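Local atomic coordinates of type 3 secretion system chaperone PscE (PDB entry 2UWJ), a protein that acts with PscG as a chaperone of the type III secretion system, keeping the needle protein PscF from polymerising too early in the cytoplasm. Residues Thr10-Ser13 with Thr18-Ala21; Arg36-Gly41 with Phe49-Ala54. One frame throughout, in Å; residues are numbered along the deposited sequence.

Contact 1 of 2, residues Thr10-Ser13 with Thr18-Ala21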
loop_
_atom_site.group_PDB
_atom_site.type_symbol
_atom_site.label_atom_id
_atom_site.label_comp_id
_atom_site.label_asym_id
_atom_site.label_seq_id
_atom_site.Cartn_x
_atom_site.Cartn_y
_atom_site.Cartn_z
ATOM N N THR A 10 -3.800 -8.067 -2.660
ATOM C CA THR A 10 -4.460 -7.440 -3.819
ATOM C C THR A 10 -3.640 -7.808 -5.067
ATOM O O THR A 10 -4.189 -8.255 -6.092
ATOM C CB THR A 10 -4.534 -5.911 -3.624
ATOM O OG1 THR A 10 -5.309 -5.647 -2.450
ATOM C CG2 THR A 10 -5.173 -5.216 -4.826
ATOM N N ARG A 11 -2.324 -7.644 -4.981
ATOM C CA ARG A 11 -1.446 -7.989 -6.092
ATOM C C ARG A 11 -1.764 -9.423 -6.554
ATOM O O ARG A 11 -1.921 -9.684 -7.748
ATOM C CB ARG A 11 0.011 -7.880 -5.646
ATOM C CG ARG A 11 0.973 -7.238 -6.606
ATOM C CD ARG A 11 1.938 -6.299 -5.813
ATOM N NE ARG A 11 2.815 -6.976 -4.836
ATOM C CZ ARG A 11 3.013 -6.584 -3.568
ATOM N NH1 ARG A 11 2.401 -5.511 -3.072
ATOM N NH2 ARG A 11 3.844 -7.261 -2.786
ATOM N N LEU A 12 -1.891 -10.345 -5.608
ATOM C CA LEU A 12 -2.192 -11.744 -5.928
ATOM C C LEU A 12 -3.642 -12.029 -6.372
ATOM O O LEU A 12 -3.926 -13.110 -6.855
ATOM C CB LEU A 12 -1.889 -12.634 -4.709
ATOM C CG LEU A 12 -0.496 -12.718 -4.106
ATOM C CD1 LEU A 12 -0.597 -13.489 -2.773
ATOM C CD2 LEU A 12 0.481 -13.410 -5.053
ATOM N N SER A 13 -4.571 -11.104 -6.190
ATOM C CA SER A 13 -5.957 -11.374 -6.579
ATOM C C SER A 13 -6.183 -11.182 -8.094
ATOM O O SER A 13 -7.304 -11.364 -8.605
ATOM C CB SER A 13 -6.907 -10.450 -5.810
ATOM O OG SER A 13 -6.806 -9.110 -6.293
ATOM N N THR A 18 0.415 -14.246 -12.695
ATOM C CA THR A 18 1.778 -13.914 -13.037
ATOM C C THR A 18 2.619 -13.577 -11.796
ATOM O O THR A 18 3.732 -14.092 -11.649
ATOM C CB THR A 18 1.816 -12.767 -14.076
ATOM O OG1 THR A 18 1.892 -13.348 -15.390
ATOM C CG2 THR A 18 3.014 -11.830 -13.849
ATOM N N HIS A 19 2.097 -12.732 -10.909
ATOM C CA HIS A 19 2.850 -12.368 -9.709
ATOM C C HIS A 19 3.080 -13.557 -8.764
ATOM O O HIS A 19 4.189 -13.764 -8.296
ATOM C CB HIS A 19 2.167 -11.244 -8.904
ATOM C CG HIS A 19 2.964 -10.827 -7.697
ATOM N ND1 HIS A 19 4.292 -10.445 -7.776
ATOM C CD2 HIS A 19 2.648 -10.807 -6.377
ATOM C CE1 HIS A 19 4.757 -10.215 -6.561
ATOM N NE2 HIS A 19 3.781 -10.427 -5.693
ATOM N N ALA A 20 2.045 -14.343 -8.504
ATOM C CA ALA A 20 2.200 -15.475 -7.607
ATOM C C ALA A 20 3.229 -16.468 -8.127
ATOM O O ALA A 20 4.058 -16.927 -7.367
ATOM C CB ALA A 20 0.899 -16.183 -7.432
ATOM N N ALA A 21 3.164 -16.807 -9.421
ATOM C CA ALA A 21 4.095 -17.779 -9.995
ATOM C C ALA A 21 5.489 -17.246 -9.875
ATOM O O ALA A 21 6.402 -17.982 -9.491
ATOM C CB ALA A 21 3.756 -18.047 -11.472
#
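R11 lays the aliphatic part of its side chain over one face of the H19 imidazole. R11 CG sits 4.3 Å from the ring centroid and 24° off the ring normal, so this is a CH-pi contact. It is offset toward the rim, and H19 CD2 is the ring atom nearest to R11 CG, at 3.9 Å. The R11 chain then bends at chi2 and chi3. This carries R11 NE along the same face to a point above the rim, 3.7 Å from H19 NE2. H19 NE2 lies at the edge of the guanidinium, near its plane, while the two planes are turned 69° apart. The pair is not a hydrogen bond. H19 NE2 is covered here and has no polar partner in the model.

H19 reaches back toward helix 7-12 because its CG stands anti to the backbone N (chi1 -178°). L12 meets the same ring from an oblique direction, with L12 CD2 3.6 Å from H19 CD2. That methyl also touches A20 CB at 3.7 Å. L12 CD2 is therefore shared by two successive residues of helix 18-40.

S13 OG and S13 N both bond T10 O, the hydroxyl at 2.8 Å from T10 O on a lone pair in the carbonyl plane.

The charged end of R11 is held by other chains. R11 NH1 hydrogen-bonds a polar side chain of another protein chain, and R11 NH2 forms a salt bridge with E11 of a PscG chain. Within the chain, L12 packs on L64 and L67, and A20 on T68. Helix 7-12 thus folds back against the start of helix 18-40, beside the end of helix 44-68.

Contact 2 of 2, residues Arg36-Gly41 with Phe49-Ala54; sequences RELARG and FLQQQA
The E37 carboxylate has both methyls of L50 over one of its faces. L50 CD1 is 3.7 Å from E37 CD, above the plane and displaced toward E37 CG. L50 CD2 stands over the same face, on the OE2 side, 3.8 Å from E37 OE2. One carboxylate oxygen, E37 OE1, is bound in a salt bridge by R46 NE of the same chain. Q51 touches L38 through its CG, not through its amide.

E37 reaches this place with CG anti to the backbone N (chi1 -175°) and an extended chain beyond. It crosses L50 at about a right angle. The closest approach of the contact is on this side, E37 CG to L50 CD1 at 3.6 Å.

L38 fills the other part of the interface. It and L50 slide past each other in opposite directions, with L38 CG 3.8 Å from L50 CB. L38 CD2 also rests against L50 CB and reaches on to Q51 CG at 4.0 Å. The side chain of L38 is about 5 Å from a bound nickel ion.

The axes of segments 36-40 and 49-54 run nearly antiparallel, at 153°, and come within 10.2 Å. They belong to the two arms of a helical hairpin. L50 also packs on C34, and A54 on L31 and C34, which continues the seam toward the middle of helix 18-40.

The two segments hold together by apolar packing. L50, buried, lies at the centre, with E37 and Q51 at its margins. E37 lends its carbon chain to the seam, while the R46 salt bridge probably offsets its charge and favours the ionised form.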
loop_
_atom_site.group_PDB
_atom_site.type_symbol
_atom_site.label_atom_id
_atom_site.label_comp_id
_atom_site.label_asym_id
_atom_site.label_seq_id
_atom_site.Cartn_x
_atom_site.Cartn_y
_atom_site.Cartn_z
ATOM N N ARG A 36 21.581 -25.922 -0.604
ATOM C CA ARG A 36 22.885 -26.284 -1.174
ATOM C C ARG A 36 24.003 -25.806 -0.237
ATOM O O ARG A 36 24.920 -26.564 0.084
ATOM C CB ARG A 36 23.070 -25.677 -2.575
ATOM C CG ARG A 36 22.163 -26.291 -3.639
ATOM C CD ARG A 36 22.638 -25.918 -5.072
ATOM N NE ARG A 36 22.672 -24.469 -5.280
ATOM C CZ ARG A 36 21.648 -23.750 -5.740
ATOM N NH1 ARG A 36 20.507 -24.346 -6.058
ATOM N NH2 ARG A 36 21.758 -22.426 -5.847
ATOM N N GLU A 37 23.931 -24.572 0.244
ATOM C CA GLU A 37 24.972 -24.084 1.136
ATOM C C GLU A 37 25.015 -24.861 2.483
ATOM O O GLU A 37 26.091 -25.084 3.053
ATOM C CB GLU A 37 24.846 -22.564 1.371
ATOM C CG GLU A 37 26.009 -22.042 2.203
ATOM C CD GLU A 37 25.999 -20.550 2.453
ATOM O OE1 GLU A 37 26.809 -20.073 3.298
ATOM O OE2 GLU A 37 25.201 -19.842 1.823
ATOM N N LEU A 38 23.859 -25.293 2.972
ATOM C CA LEU A 38 23.795 -26.042 4.208
ATOM C C LEU A 38 24.492 -27.378 3.978
ATOM O O LEU A 38 25.213 -27.872 4.845
ATOM C CB LEU A 38 22.332 -26.307 4.608
ATOM C CG LEU A 38 21.765 -25.170 5.502
ATOM C CD1 LEU A 38 20.238 -25.225 5.376
ATOM C CD2 LEU A 38 22.286 -25.280 6.973
ATOM N N ALA A 39 24.253 -27.963 2.810
ATOM C CA ALA A 39 24.829 -29.256 2.447
ATOM C C ALA A 39 26.363 -29.201 2.364
ATOM O O ALA A 39 27.031 -30.186 2.648
ATOM C CB ALA A 39 24.235 -29.733 1.128
ATOM N N ARG A 40 26.930 -28.061 1.992
ATOM C CA ARG A 40 28.387 -27.964 1.927
ATOM C C ARG A 40 29.006 -27.961 3.315
ATOM O O ARG A 40 30.194 -28.249 3.441
ATOM C CB ARG A 40 28.823 -26.710 1.178
ATOM C CG ARG A 40 28.555 -26.786 -0.307
ATOM C CD ARG A 40 29.224 -25.614 -1.019
ATOM N NE ARG A 40 29.735 -24.672 -0.029
ATOM C CZ ARG A 40 29.409 -23.380 0.022
ATOM N NH1 ARG A 40 28.559 -22.862 -0.884
ATOM N NH2 ARG A 40 29.930 -22.612 0.989
ATOM N N GLY A 41 28.235 -27.606 4.356
ATOM C CA GLY A 41 28.780 -27.640 5.702
ATOM C C GLY A 41 28.668 -26.458 6.675
ATOM O O GLY A 41 28.477 -26.631 7.874
ATOM N N PHE A 49 22.071 -19.570 11.176
ATOM C CA PHE A 49 21.566 -18.487 10.305
ATOM C C PHE A 49 20.869 -19.075 9.068
ATOM O O PHE A 49 19.727 -18.707 8.753
ATOM C CB PHE A 49 22.774 -17.629 9.937
ATOM C CG PHE A 49 22.496 -16.461 9.059
ATOM C CD1 PHE A 49 22.338 -16.620 7.688
ATOM C CD2 PHE A 49 22.595 -15.154 9.580
ATOM C CE1 PHE A 49 22.303 -15.487 6.833
ATOM C CE2 PHE A 49 22.561 -14.013 8.740
ATOM C CZ PHE A 49 22.419 -14.183 7.367
ATOM N N LEU A 50 21.540 -20.001 8.368
ATOM C CA LEU A 50 20.961 -20.622 7.198
ATOM C C LEU A 50 19.696 -21.420 7.503
ATOM O O LEU A 50 18.761 -21.469 6.693
ATOM C CB LEU A 50 21.974 -21.564 6.527
ATOM C CG LEU A 50 23.202 -20.918 5.852
ATOM C CD1 LEU A 50 24.213 -22.050 5.346
ATOM C CD2 LEU A 50 22.730 -20.061 4.683
ATOM N N GLN A 51 19.671 -22.091 8.642
ATOM C CA GLN A 51 18.491 -22.878 8.969
ATOM C C GLN A 51 17.284 -21.948 9.180
ATOM O O GLN A 51 16.189 -22.261 8.737
ATOM C CB GLN A 51 18.746 -23.690 10.241
ATOM C CG GLN A 51 19.675 -24.865 9.976
ATOM C CD GLN A 51 19.049 -26.191 10.366
ATOM O OE1 GLN A 51 18.990 -26.546 11.563
ATOM N NE2 GLN A 51 18.557 -26.928 9.364
ATOM N N GLN A 52 17.508 -20.833 9.876
ATOM C CA GLN A 52 16.436 -19.867 10.114
ATOM C C GLN A 52 16.003 -19.301 8.746
ATOM O O GLN A 52 14.800 -19.116 8.476
ATOM C CB GLN A 52 16.929 -18.721 10.995
ATOM C CG GLN A 52 17.059 -19.102 12.486
ATOM C CD GLN A 52 17.429 -17.902 13.367
ATOM O OE1 GLN A 52 18.598 -17.469 13.395
ATOM N NE2 GLN A 52 16.432 -17.351 14.085
ATOM N N GLN A 53 16.979 -19.031 7.865
ATOM C CA GLN A 53 16.616 -18.525 6.560
ATOM C C GLN A 53 15.796 -19.531 5.772
ATOM O O GLN A 53 14.795 -19.169 5.110
ATOM C CB GLN A 53 17.855 -18.146 5.756
ATOM C CG GLN A 53 17.450 -17.697 4.378
ATOM C CD GLN A 53 18.368 -16.618 3.875
ATOM O OE1 GLN A 53 19.116 -16.817 2.920
ATOM N NE2 GLN A 53 18.331 -15.459 4.538
ATOM N N ALA A 54 16.217 -20.800 5.797
ATOM C CA ALA A 54 15.457 -21.829 5.089
ATOM C C ALA A 54 14.035 -21.948 5.670
ATOM O O ALA A 54 13.047 -22.130 4.941
ATOM C CB ALA A 54 16.172 -23.219 5.204
#

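Overall arrangement
Contact 1 comes first along the chain and closes before contact 2 opens. Their centres are 28 Å apart, on opposite sides of the centre of the chain, and their nearest atoms are about 16 Å apart. Helix 18-40 is common to both. Its start receives the short helix 7-12 in contact 1, and its end faces helix 44-68 in contact 2. Helix 44-68 runs back along helix 18-40, so its far end returns to the neighbourhood of contact 1. The chain is therefore a long helical hairpin with a short helix folded onto its open end. PscG chains reach both ends, consistent with joint chaperoning.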